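Local coordinates for protein glutamine cyclotransferase (Tannerella forsythia, PDB 6QRO) that probably catalyses, as a zinc-dependent type II glutaminyl cyclase, the cyclisation of N-terminal glutamine of peptides and proteins to pyroglutamate, at residues P27-D32 / T301-G306; F202-D207 / P268-I273; F216-T221 / Y229-W234; R238-G243 / G306-N311. All blocks are in the same frame, centred on the assembly; numbering follows the deposited sequence.

Interaction 1 (P27-D32 / T301-G306)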
# COMPACT_ATOMS: atom_id res chain seq x y z
N PRO A 27 -8.56 -11.55 16.26
CA PRO A 27 -9.24 -12.50 15.36
C PRO A 27 -8.23 -13.18 14.44
O PRO A 27 -7.02 -13.00 14.60
CB PRO A 27 -10.22 -11.63 14.56
CG PRO A 27 -9.74 -10.23 14.72
CD PRO A 27 -9.01 -10.17 16.05
N THR A 28 -8.73 -14.01 13.54
CA THR A 28 -7.88 -14.77 12.64
C THR A 28 -7.73 -14.03 11.32
O THR A 28 -8.72 -13.58 10.74
CB THR A 28 -8.46 -16.17 12.41
OG1 THR A 28 -8.50 -16.89 13.65
CG2 THR A 28 -7.64 -16.95 11.38
N PHE A 29 -6.49 -13.86 10.88
CA PHE A 29 -6.21 -13.31 9.56
C PHE A 29 -6.18 -14.45 8.55
O PHE A 29 -5.44 -15.43 8.75
CB PHE A 29 -4.89 -12.55 9.54
CG PHE A 29 -4.55 -11.99 8.19
CD1 PHE A 29 -5.02 -10.74 7.80
CD2 PHE A 29 -3.79 -12.72 7.30
CE1 PHE A 29 -4.70 -10.23 6.56
CE2 PHE A 29 -3.48 -12.21 6.05
CZ PHE A 29 -3.93 -10.97 5.68
N ASN A 30 -6.98 -14.36 7.49
CA ASN A 30 -6.95 -15.38 6.45
C ASN A 30 -5.94 -14.98 5.38
O ASN A 30 -6.25 -14.20 4.47
CB ASN A 30 -8.33 -15.57 5.83
CG ASN A 30 -8.44 -16.85 5.03
OD1 ASN A 30 -7.45 -17.38 4.52
ND2 ASN A 30 -9.66 -17.36 4.92
N ALA A 31 -4.74 -15.55 5.46
CA ALA A 31 -3.71 -15.30 4.45
C ALA A 31 -4.10 -15.88 3.09
O ALA A 31 -3.71 -15.33 2.05
CB ALA A 31 -2.39 -15.89 4.91
N ASP A 32 -4.84 -16.99 3.08
CA ASP A 32 -5.33 -17.57 1.83
C ASP A 32 -6.33 -16.64 1.12
O ASP A 32 -6.32 -16.55 -0.11
CB ASP A 32 -6.00 -18.92 2.10
CG ASP A 32 -5.03 -19.94 2.67
OD1 ASP A 32 -3.82 -19.67 2.71
OD2 ASP A 32 -5.48 -21.04 3.04
N THR A 301 4.39 -14.66 4.52
CA THR A 301 4.64 -13.22 4.57
C THR A 301 3.34 -12.46 4.76
O THR A 301 3.24 -11.58 5.62
CB THR A 301 5.37 -12.76 3.31
OG1 THR A 301 6.56 -13.54 3.13
CG2 THR A 301 5.74 -11.29 3.42
N LEU A 302 2.31 -12.80 3.97
CA LEU A 302 1.01 -12.15 4.12
C LEU A 302 0.45 -12.35 5.52
O LEU A 302 -0.12 -11.42 6.11
CB LEU A 302 0.01 -12.70 3.09
CG LEU A 302 0.30 -12.60 1.59
CD1 LEU A 302 -0.85 -13.23 0.79
CD2 LEU A 302 0.52 -11.15 1.19
N LYS A 303 0.61 -13.57 6.05
CA LYS A 303 0.11 -13.94 7.37
C LYS A 303 0.74 -13.09 8.46
O LYS A 303 0.05 -12.57 9.33
CB LYS A 303 0.42 -15.43 7.61
CG LYS A 303 -0.07 -16.07 8.91
CD LYS A 303 -1.59 -16.16 8.93
CE LYS A 303 -2.11 -17.08 10.04
NZ LYS A 303 -3.59 -17.30 9.87
N ALA A 304 2.07 -12.92 8.40
CA ALA A 304 2.77 -12.11 9.39
C ALA A 304 2.23 -10.69 9.44
O ALA A 304 1.91 -10.16 10.51
CB ALA A 304 4.26 -12.09 9.09
N VAL A 305 2.14 -10.04 8.28
CA VAL A 305 1.70 -8.65 8.24
C VAL A 305 0.24 -8.56 8.68
O VAL A 305 -0.12 -7.69 9.48
CB VAL A 305 1.91 -8.05 6.84
CG1 VAL A 305 1.42 -6.61 6.79
CG2 VAL A 305 3.36 -8.10 6.46
N GLY A 306 -0.60 -9.45 8.17
CA GLY A 306 -2.02 -9.35 8.48
C GLY A 306 -2.32 -9.60 9.95
O GLY A 306 -3.08 -8.87 10.59
O HOH W 1 -4.08 -17.83 7.20
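K303 NZ is gripped by several acceptors: the carbonyl oxygen F29 O at 2.9 Å, a water at 2.8 Å, and the carboxylate of E307, one turn further along its own helix, in a salt bridge. The contact joins the N-terminal end of the modelled chain, which enters helix 31-43 with N30 as N-cap, to the C-terminal helix 299-314 of this M28-family α/β fold. The lysine reaches F29 O almost in line with the C=O bond (C=O...NZ 164°). Its CG stands anti to the backbone N (chi1 -177°), and a bend at chi2 lays the rest of the chain past A31 CB, which brings NZ to F29 O. The same water accepts from A31 N, giving the first turn of helix 31-43 a bridged link to the ammonium. The apolar half of the contact is carried by F29, whose ring lies directly on the helix backbone at G306, which has no side chain. Nearer the helix, A31 CB meets K303 CB at 3.9 Å, and L302 CD1 reaches A31 O. Helix 132-151 adds E144 and I141 to the surroundings of F29 and L302. G306 CA sits over one ring face as a CH-pi contact, 3.5 Å from the centroid of F29 and 16° off the ring normal.

Interaction 2 (F202-D207 / P268-I273)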
# COMPACT_ATOMS: atom_id res chain seq x y z
N PHE A 202 -3.02 7.57 13.97
CA PHE A 202 -1.78 7.31 13.24
C PHE A 202 -2.17 6.54 11.99
O PHE A 202 -3.31 6.12 11.83
CB PHE A 202 -0.76 6.57 14.12
CG PHE A 202 -1.23 5.22 14.61
CD1 PHE A 202 -2.09 5.13 15.71
CD2 PHE A 202 -0.80 4.04 14.02
CE1 PHE A 202 -2.51 3.91 16.18
CE2 PHE A 202 -1.22 2.81 14.49
CZ PHE A 202 -2.08 2.75 15.58
N GLY A 203 -1.19 6.35 11.11
CA GLY A 203 -1.43 5.67 9.85
C GLY A 203 -0.41 4.58 9.63
O GLY A 203 0.74 4.67 10.07
N ILE A 204 -0.85 3.53 8.96
CA ILE A 204 -0.00 2.38 8.64
C ILE A 204 -0.11 2.14 7.15
O ILE A 204 -1.19 1.83 6.64
CB ILE A 204 -0.41 1.12 9.42
CG1 ILE A 204 -0.32 1.37 10.92
CG2 ILE A 204 0.46 -0.06 9.02
CD1 ILE A 204 -0.73 0.16 11.76
N LEU A 205 1.01 2.28 6.45
CA LEU A 205 1.09 1.99 5.03
C LEU A 205 1.71 0.62 4.82
O LEU A 205 2.71 0.28 5.46
CB LEU A 205 1.90 3.06 4.28
CG LEU A 205 2.32 2.75 2.84
CD1 LEU A 205 1.10 2.66 1.93
CD2 LEU A 205 3.34 3.75 2.28
N LEU A 206 1.11 -0.16 3.92
CA LEU A 206 1.60 -1.46 3.50
C LEU A 206 2.06 -1.36 2.06
O LEU A 206 1.28 -0.96 1.19
CB LEU A 206 0.50 -2.52 3.63
CG LEU A 206 -0.16 -2.66 5.00
CD1 LEU A 206 -1.23 -3.76 5.01
CD2 LEU A 206 0.96 -3.02 5.94
N ASP A 207 3.31 -1.71 1.81
CA ASP A 207 3.88 -1.63 0.46
C ASP A 207 4.83 -2.80 0.24
O ASP A 207 5.74 -3.00 1.04
CB ASP A 207 4.63 -0.30 0.27
CG ASP A 207 5.02 -0.05 -1.18
OD1 ASP A 207 4.70 -0.85 -2.08
OD2 ASP A 207 5.68 0.97 -1.42
N PRO A 268 1.02 11.05 11.91
CA PRO A 268 2.18 10.16 11.97
C PRO A 268 1.89 8.87 11.22
O PRO A 268 0.93 8.16 11.52
CB PRO A 268 2.38 9.93 13.48
CG PRO A 268 1.11 10.33 14.12
CD PRO A 268 0.47 11.34 13.25
N CYS A 269 2.73 8.58 10.23
CA CYS A 269 2.52 7.45 9.34
C CYS A 269 3.78 6.60 9.28
O CYS A 269 4.90 7.11 9.26
CB CYS A 269 2.13 7.91 7.93
SG CYS A 269 0.53 8.75 7.81
N LEU A 270 3.58 5.28 9.23
CA LEU A 270 4.65 4.32 9.11
C LEU A 270 4.47 3.54 7.81
O LEU A 270 3.36 3.48 7.26
CB LEU A 270 4.67 3.35 10.33
CG LEU A 270 3.48 2.42 10.56
CD1 LEU A 270 3.83 1.03 10.04
CD2 LEU A 270 3.01 2.37 12.03
N ASP A 271 5.57 3.03 7.30
CA ASP A 271 5.57 2.22 6.08
C ASP A 271 6.05 0.84 6.44
O ASP A 271 7.13 0.68 7.02
CB ASP A 271 6.44 2.85 4.98
CG ASP A 271 6.18 2.24 3.61
OD1 ASP A 271 5.34 1.32 3.49
OD2 ASP A 271 6.79 2.73 2.63
N ILE A 272 5.23 -0.16 6.17
CA ILE A 272 5.68 -1.54 6.23
C ILE A 272 6.05 -1.86 4.79
O ILE A 272 5.17 -2.01 3.93
CB ILE A 272 4.60 -2.47 6.79
CG1 ILE A 272 4.11 -1.95 8.14
CG2 ILE A 272 5.17 -3.88 6.95
CD1 ILE A 272 3.03 -2.82 8.82
N ILE A 273 7.34 -1.89 4.50
CA ILE A 273 7.82 -2.00 3.12
C ILE A 273 9.02 -2.92 3.12
O ILE A 273 9.85 -2.85 4.03
CB ILE A 273 8.16 -0.61 2.51
CG1 ILE A 273 8.77 -0.75 1.11
CG2 ILE A 273 9.06 0.24 3.42
CD1 ILE A 273 8.89 0.57 0.36
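F202 opens the pairing with its CB against P268 CG at 4.2 Å, while its ring stacks on Y229 of helix 227-239. G203 bonds twice to the same neighbouring segment: its N donates to P268 O, and its O accepts from L270 N, 37° out of the carbonyl plane. I204 turns to the face shared with L270 and I272; its CG1 runs alongside L270 CD2 at 3.6 Å, and its CG2 meets I272 CD1. The strands are parallel neighbours at one margin of the central mixed sheet of the α/β fold, 269-273 outermost and 203-207 also pairing with strand 103-109. L205 again bonds twice, its N to L270 O and its O to I272 N at 2.7 Å, the latter nearly straight (N-H...O 176°). Its side chain lies on the other face, CD2 3.4 Å from D271 OD1. L206 returns to the face of I204, its CD2 touching I272 CD1 at 3.6 Å. D207 N closes the ladder on I272 O. On the face of L205, D207 OD2 lies 4.6 Å from D271 OD2, with D256 close to both; the zinc ion, held by D134, D167 and H288, is about 6 Å from the D207 side chain.

Interaction 3 (F216-T221 / Y229-W234)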
# COMPACT_ATOMS: atom_id res chain seq x y z
N PHE A 216 10.99 -6.56 6.77
CA PHE A 216 10.58 -5.16 6.88
C PHE A 216 11.44 -4.52 7.96
O PHE A 216 11.20 -4.71 9.16
CB PHE A 216 9.09 -5.04 7.18
CG PHE A 216 8.23 -5.88 6.29
CD1 PHE A 216 8.20 -5.65 4.93
CD2 PHE A 216 7.46 -6.90 6.81
CE1 PHE A 216 7.41 -6.41 4.10
CE2 PHE A 216 6.66 -7.68 5.97
CZ PHE A 216 6.64 -7.43 4.61
N TYR A 217 12.43 -3.75 7.53
CA TYR A 217 13.21 -2.94 8.44
C TYR A 217 12.44 -1.67 8.78
O TYR A 217 11.47 -1.31 8.10
CB TYR A 217 14.56 -2.57 7.84
CG TYR A 217 15.55 -3.69 7.66
CD1 TYR A 217 15.27 -4.80 6.87
CD2 TYR A 217 16.80 -3.63 8.27
CE1 TYR A 217 16.19 -5.81 6.70
CE2 TYR A 217 17.73 -4.62 8.10
CZ TYR A 217 17.42 -5.71 7.32
OH TYR A 217 18.37 -6.70 7.18
N LYS A 218 12.87 -1.00 9.84
CA LYS A 218 12.25 0.25 10.26
C LYS A 218 12.71 1.34 9.31
O LYS A 218 13.91 1.63 9.24
CB LYS A 218 12.62 0.59 11.70
CG LYS A 218 12.36 -0.52 12.71
CD LYS A 218 12.76 -0.08 14.13
CE LYS A 218 12.17 -0.98 15.21
NZ LYS A 218 12.76 -0.75 16.56
N GLU A 219 11.78 1.89 8.55
CA GLU A 219 12.07 2.88 7.53
C GLU A 219 12.32 4.24 8.18
O GLU A 219 11.67 4.60 9.16
CB GLU A 219 10.90 2.92 6.54
CG GLU A 219 11.10 3.69 5.26
CD GLU A 219 10.74 5.13 5.44
OE1 GLU A 219 11.38 5.99 4.80
OE2 GLU A 219 9.81 5.41 6.23
N SER A 220 13.28 5.00 7.62
CA SER A 220 13.81 6.17 8.33
C SER A 220 12.77 7.28 8.47
O SER A 220 12.65 7.91 9.53
CB SER A 220 15.08 6.69 7.64
OG SER A 220 14.77 7.54 6.56
N THR A 221 12.05 7.59 7.39
CA THR A 221 10.98 8.57 7.48
C THR A 221 9.93 8.15 8.52
O THR A 221 9.38 9.00 9.23
CB THR A 221 10.34 8.76 6.11
OG1 THR A 221 11.35 9.14 5.16
CG2 THR A 221 9.26 9.80 6.14
N TYR A 229 4.74 4.59 16.89
CA TYR A 229 3.95 3.55 16.24
C TYR A 229 4.81 2.50 15.55
O TYR A 229 4.39 1.34 15.44
CB TYR A 229 2.94 4.21 15.32
CG TYR A 229 2.12 5.16 16.15
CD1 TYR A 229 1.20 4.68 17.07
CD2 TYR A 229 2.27 6.54 16.03
CE1 TYR A 229 0.47 5.54 17.86
CE2 TYR A 229 1.53 7.41 16.82
CZ TYR A 229 0.63 6.90 17.73
OH TYR A 229 -0.12 7.74 18.52
N VAL A 230 6.01 2.86 15.08
CA VAL A 230 6.98 1.83 14.70
C VAL A 230 7.23 0.89 15.88
O VAL A 230 7.27 -0.33 15.72
CB VAL A 230 8.27 2.48 14.18
CG1 VAL A 230 9.29 1.42 13.78
CG2 VAL A 230 7.95 3.39 13.01
N GLU A 231 7.41 1.45 17.08
CA GLU A 231 7.60 0.60 18.25
C GLU A 231 6.37 -0.26 18.51
O GLU A 231 6.48 -1.45 18.80
CB GLU A 231 7.91 1.45 19.49
CG GLU A 231 9.31 1.97 19.49
CD GLU A 231 10.29 0.89 19.12
OE1 GLU A 231 10.90 0.96 18.03
OE2 GLU A 231 10.41 -0.07 19.92
N LYS A 232 5.18 0.34 18.37
CA LYS A 232 3.92 -0.36 18.55
C LYS A 232 3.80 -1.54 17.58
O LYS A 232 3.38 -2.64 17.97
CB LYS A 232 2.77 0.64 18.36
CG LYS A 232 1.40 0.18 18.81
CD LYS A 232 0.32 1.21 18.48
CE LYS A 232 0.33 2.34 19.49
NZ LYS A 232 -0.57 2.09 20.65
N VAL A 233 4.13 -1.32 16.31
CA VAL A 233 4.00 -2.38 15.31
C VAL A 233 5.09 -3.42 15.47
O VAL A 233 4.83 -4.63 15.40
CB VAL A 233 3.98 -1.76 13.90
CG1 VAL A 233 4.12 -2.83 12.82
CG2 VAL A 233 2.69 -0.96 13.70
N TRP A 234 6.33 -2.99 15.66
CA TRP A 234 7.42 -3.95 15.77
C TRP A 234 7.35 -4.77 17.04
O TRP A 234 7.73 -5.94 17.04
CB TRP A 234 8.78 -3.26 15.66
CG TRP A 234 9.30 -3.34 14.26
CD1 TRP A 234 10.42 -4.01 13.85
CD2 TRP A 234 8.71 -2.77 13.09
NE1 TRP A 234 10.56 -3.89 12.49
CE2 TRP A 234 9.53 -3.13 12.00
CE3 TRP A 234 7.58 -1.98 12.86
CZ2 TRP A 234 9.25 -2.72 10.69
CZ3 TRP A 234 7.31 -1.59 11.57
CH2 TRP A 234 8.14 -1.96 10.49
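One salt bridge spans the contact: K218 NZ donates to E231 OE1 at 2.9 Å, on the syn lone pair of the carboxylate. The lysine leaves strand 216-218 with CG anti to its carbonyl carbon (chi1 -53°) and is extended beyond that, which carries NZ across to helix 227-239; there E231, bent at chi2, folds back to meet it. N248 OD1 is a second partner of the ammonium. Apolar packing follows the same lysine. Its CG lies over one face of W234, 4.0 Å from the centroid of the five-membered ring in a CH-pi contact, and V230 CG1, which covers part of that face, is 3.8 Å from K218 CG. At the edge of the indole, F216 O approaches W234 CZ2 to 3.2 Å, and F216 CB packs on the same carbon at 4.2 Å. E219 is the N-cap of helix 220-225, its OE1 accepting a weak bond from T221 N. The contact packs strand 216-218 of this M28-type domain against helix 227-239, with helix 220-225 between them in sequence. The lysine thus packs by its aliphatic stem and pairs by its ammonium, held by one salt bridge and one hydrogen bond and probably kept protonated.

Interaction 4 (R238-G243 / G306-N311)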
# COMPACT_ATOMS: atom_id res chain seq x y z
N ARG A 238 6.81 -8.94 17.17
CA ARG A 238 7.65 -9.91 17.85
C ARG A 238 6.84 -10.69 18.89
O ARG A 238 6.99 -11.91 19.02
CB ARG A 238 8.89 -9.22 18.43
CG ARG A 238 9.87 -10.12 19.19
CD ARG A 238 11.35 -9.63 19.10
NE ARG A 238 11.92 -9.68 17.74
CZ ARG A 238 12.21 -8.62 16.96
NH1 ARG A 238 11.97 -7.38 17.40
NH2 ARG A 238 12.73 -8.79 15.74
N GLU A 239 5.92 -10.01 19.59
CA GLU A 239 5.04 -10.70 20.53
C GLU A 239 4.25 -11.82 19.85
O GLU A 239 3.98 -12.85 20.49
CB GLU A 239 4.07 -9.73 21.19
CG GLU A 239 4.69 -8.88 22.29
CD GLU A 239 3.66 -7.97 22.93
OE1 GLU A 239 2.52 -7.92 22.42
OE2 GLU A 239 3.98 -7.29 23.94
N LEU A 240 3.85 -11.63 18.59
CA LEU A 240 3.12 -12.68 17.89
C LEU A 240 4.03 -13.73 17.29
O LEU A 240 3.54 -14.72 16.75
CB LEU A 240 2.27 -12.08 16.77
CG LEU A 240 1.18 -11.09 17.15
CD1 LEU A 240 0.70 -10.39 15.91
CD2 LEU A 240 0.02 -11.78 17.85
N GLY A 241 5.35 -13.54 17.37
CA GLY A 241 6.29 -14.45 16.76
C GLY A 241 6.75 -14.06 15.38
O GLY A 241 7.24 -14.92 14.64
N TYR A 242 6.60 -12.79 14.98
CA TYR A 242 6.93 -12.36 13.63
C TYR A 242 8.14 -11.44 13.58
O TYR A 242 8.27 -10.61 12.69
CB TYR A 242 5.71 -11.72 12.96
CG TYR A 242 4.54 -12.68 12.85
CD1 TYR A 242 4.69 -13.90 12.21
CD2 TYR A 242 3.30 -12.38 13.42
CE1 TYR A 242 3.64 -14.79 12.12
CE2 TYR A 242 2.25 -13.26 13.34
CZ TYR A 242 2.43 -14.47 12.69
OH TYR A 242 1.40 -15.38 12.58
N GLY A 243 9.06 -11.60 14.53
CA GLY A 243 10.31 -10.86 14.52
C GLY A 243 11.22 -11.22 13.36
O GLY A 243 12.11 -10.43 13.02
N GLY A 306 -0.60 -9.45 8.17
CA GLY A 306 -2.02 -9.35 8.48
C GLY A 306 -2.32 -9.60 9.95
O GLY A 306 -3.08 -8.87 10.59
N GLU A 307 -1.71 -10.65 10.51
CA GLU A 307 -1.89 -10.95 11.93
C GLU A 307 -1.42 -9.79 12.81
O GLU A 307 -2.07 -9.45 13.80
CB GLU A 307 -1.10 -12.21 12.28
CG GLU A 307 -1.65 -13.52 11.71
CD GLU A 307 -2.80 -14.09 12.52
OE1 GLU A 307 -3.04 -13.59 13.64
OE2 GLU A 307 -3.46 -15.04 12.04
N THR A 308 -0.29 -9.16 12.44
CA THR A 308 0.26 -8.09 13.26
C THR A 308 -0.65 -6.87 13.31
O THR A 308 -0.94 -6.33 14.38
CB THR A 308 1.65 -7.70 12.75
OG1 THR A 308 2.51 -8.84 12.83
CG2 THR A 308 2.23 -6.60 13.60
N ILE A 309 -1.11 -6.41 12.15
CA ILE A 309 -1.96 -5.22 12.11
C ILE A 309 -3.31 -5.48 12.78
O ILE A 309 -3.83 -4.62 13.50
CB ILE A 309 -2.09 -4.76 10.65
CG1 ILE A 309 -0.69 -4.42 10.14
CG2 ILE A 309 -3.03 -3.56 10.54
CD1 ILE A 309 -0.64 -4.14 8.71
N LEU A 310 -3.90 -6.64 12.54
CA LEU A 310 -5.15 -6.99 13.22
C LEU A 310 -4.98 -6.95 14.74
O LEU A 310 -5.88 -6.50 15.46
CB LEU A 310 -5.63 -8.35 12.74
CG LEU A 310 -6.31 -8.29 11.37
CD1 LEU A 310 -6.86 -9.64 11.00
CD2 LEU A 310 -7.43 -7.25 11.36
N ASN A 311 -3.86 -7.45 15.25
CA ASN A 311 -3.60 -7.39 16.68
C ASN A 311 -3.54 -5.95 17.20
O ASN A 311 -4.17 -5.63 18.22
CB ASN A 311 -2.30 -8.14 16.98
CG ASN A 311 -2.02 -8.27 18.47
OD1 ASN A 311 -2.37 -9.26 19.09
ND2 ASN A 311 -1.37 -7.25 19.04
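The Y242 ring meets helix 299-314 obliquely, CE2 3.7 Å from E307 CB and CD2 3.7 Å from T308 OG1, while L240 O of its own segment lies above one face, toward the rim. Its plane is turned 35° from the E307 carboxylate, and the phenol oxygen OH rests on the aliphatic stem of that residue, 3.7 Å from E307 CG. The carboxylate itself is engaged elsewhere, since E307 OE2 forms a salt bridge with K303; likewise T308 OG1 bonds back to A304 O, within its own helix. The ring also touches A304, one turn earlier on the same helix. A further flat group, the N311 amide, has L240 CD2 beside its oxygen OD1 at 3.7 Å, leucine and asparagine running antiparallel alongside each other. N311 CG is anti to the backbone N (chi1 -174°), which sets the amide along the flank of L240. Near the C-terminal end of helix 227-239 the chain turns toward strand 246-247: G241, at positive phi (94°), makes the Schellman motif, with G241 N bonded to R238 O at 2.8 Å. The turn presents L240 and Y242 together to the C-terminal helix of the M28-type domain. No hydrogen bond crosses between the two segments. L240 CD1 lies against one turn of the helix, meeting T308 CA at 3.5 Å, E307 O at 3.6 Å and N311 CB at 3.9 Å.

In the fold
Interactions 1 and 2 are buried, interaction 3 partly so, and interaction 4 lies at the surface. Interaction 2 is a backbone ladder at the sheet margin, near the zinc ion; interaction 4 is pure packing, and interaction 3 adds a salt bridge. Interactions 1 and 4 both use helix 299-314 and share G306, the first bringing in the N-terminal segment through a lysine and a CH-pi contact, the second the end of helix 227-239. That helix also serves interaction 3, through residues 229-234. Helix 299-314 packs on the sheet, I309 CD1 3.4 Å from L206 CD2, and touches strand 216-218 of interaction 3, V305 CG2 3.4 Å from F216 CE2. F216 in turn covers I272, tying interaction 3 to interaction 2.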